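Local coordinates for protein beta carbonic anhydrase (Burkholderia pseudomallei, PDB 6YJN) that is a tetrameric, zinc-containing beta-class carbonic anhydrase that probably catalyses the reversible hydration of carbon dioxide to hydrogencarbonate, at residues V117-A120 / D121-L124. Residues are numbered along the deposited sequence; the frame is centred on the assembly and turned at random.
Sequences VGLA and DNWL
The carboxylate of D121 reaches back over the chain that leads into its own helix and takes up two successive backbone N-H groups, those of V117 and G118. V117 N donates to D121 OD2 at 3.0 Å, nearly straight (176°), and OD2 accepts it with its syn lone pair, while the approach of V117 N to OD1 is a weak bond. G118 N comes to the same OD2 at 2.9 Å, but from well above the carboxylate plane. With CG turned beside the backbone N (chi1 -64°), the acid faces the incoming loop. Two N-H donors on OD2 limit the rotation of the group and would probably favour its charged form.

Backbone bonds wind the first turn. D121 N donates to G118 O at 2.7 Å and N122 N to L119 O, spacings of a tight turn, before L124 N to A120 O (2.8 Å) sets the alpha-helical step. L119 O also receives a weak bond from N122 ND2. At G118 a CB would press on the carbonyl O of the preceding residue, so the backbone there calls for glycine.

Van der Waals neighbours of polar groups complete the contact: V117 CB lies beside D121 OD1, and L119 CD1 crosses N122 ND2.

Q86 of a second subunit pairs with V117 O and A120 N, and N122 OD1 accepts from T167 N of a third. This is a helix N-terminus, that of helix 120-133, built into the tetramer interface, with the side chain of L124 about 8 Å from the zinc ion.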
loop_
_atom_site.group_PDB
_atom_site.type_symbol
_atom_site.label_atom_id
_atom_site.label_comp_id
_atom_site.label_asym_id
_atom_site.label_seq_id
_atom_site.Cartn_x
_atom_site.Cartn_y
_atom_site.Cartn_z
ATOM N N VAL A 117 -14.102 -8.700 -11.538
ATOM C CA VAL A 117 -12.913 -9.511 -11.714
ATOM C C VAL A 117 -12.542 -10.094 -10.354
ATOM O O VAL A 117 -11.908 -11.142 -10.284
ATOM C CB VAL A 117 -11.767 -8.631 -12.252
ATOM C CG1 VAL A 117 -10.393 -9.201 -11.943
ATOM C CG2 VAL A 117 -11.933 -8.303 -13.731
ATOM N N GLY A 118 -12.938 -9.381 -9.287
ATOM C CA GLY A 118 -12.531 -9.667 -7.923
ATOM C C GLY A 118 -11.567 -8.597 -7.412
ATOM O O GLY A 118 -11.724 -7.424 -7.732
ATOM N N LEU A 119 -10.547 -9.011 -6.649
ATOM C CA LEU A 119 -9.670 -8.060 -5.987
ATOM C C LEU A 119 -9.346 -6.858 -6.874
ATOM O O LEU A 119 -9.542 -5.713 -6.470
ATOM C CB LEU A 119 -8.382 -8.766 -5.554
ATOM C CG LEU A 119 -8.214 -8.918 -4.048
ATOM C CD1 LEU A 119 -8.328 -7.569 -3.356
ATOM C CD2 LEU A 119 -9.269 -9.880 -3.512
ATOM N N ALA A 120 -8.811 -7.122 -8.065
ATOM C CA ALA A 120 -8.219 -6.071 -8.876
ATOM C C ALA A 120 -9.258 -5.021 -9.271
ATOM O O ALA A 120 -8.899 -3.943 -9.754
ATOM C CB ALA A 120 -7.541 -6.667 -10.085
ATOM N N ASP A 121 -10.543 -5.338 -9.062
ATOM C CA ASP A 121 -11.568 -4.335 -9.298
ATOM C C ASP A 121 -11.175 -3.075 -8.541
ATOM O O ASP A 121 -11.283 -1.978 -9.084
ATOM C CB ASP A 121 -12.976 -4.816 -8.940
ATOM C CG ASP A 121 -13.448 -5.980 -9.794
ATOM O OD1 ASP A 121 -12.993 -6.077 -10.952
ATOM O OD2 ASP A 121 -14.252 -6.792 -9.289
ATOM N N ASN A 122 -10.679 -3.272 -7.312
ATOM C CA ASN A 122 -10.249 -2.186 -6.448
ATOM C C ASN A 122 -9.168 -1.395 -7.168
ATOM O O ASN A 122 -9.245 -0.167 -7.240
ATOM C CB ASN A 122 -9.797 -2.680 -5.073
ATOM C CG ASN A 122 -10.883 -3.431 -4.324
ATOM O OD1 ASN A 122 -11.896 -2.856 -3.915
ATOM N ND2 ASN A 122 -10.681 -4.726 -4.147
ATOM N N TRP A 123 -8.190 -2.119 -7.730
ATOM C CA TRP A 123 -7.068 -1.456 -8.375
ATOM C C TRP A 123 -7.589 -0.675 -9.585
ATOM O O TRP A 123 -7.231 0.477 -9.772
ATOM C CB TRP A 123 -5.901 -2.436 -8.667
ATOM C CG TRP A 123 -4.650 -1.812 -9.215
ATOM C CD1 TRP A 123 -4.356 -1.593 -10.532
ATOM C CD2 TRP A 123 -3.507 -1.331 -8.483
ATOM N NE1 TRP A 123 -3.134 -0.993 -10.675
ATOM C CE2 TRP A 123 -2.593 -0.806 -9.431
ATOM C CE3 TRP A 123 -3.159 -1.284 -7.131
ATOM C CZ2 TRP A 123 -1.376 -0.234 -9.063
ATOM C CZ3 TRP A 123 -1.967 -0.691 -6.773
ATOM C CH2 TRP A 123 -1.082 -0.184 -7.721
ATOM N N LEU A 124 -8.509 -1.256 -10.353
ATOM C CA LEU A 124 -8.957 -0.616 -11.581
ATOM C C LEU A 124 -9.819 0.617 -11.305
ATOM O O LEU A 124 -10.075 1.424 -12.196
ATOM C CB LEU A 124 -9.743 -1.644 -12.389
ATOM C CG LEU A 124 -8.928 -2.832 -12.881
ATOM C CD1 LEU A 124 -9.853 -3.936 -13.357
ATOM C CD2 LEU A 124 -7.951 -2.435 -13.979
#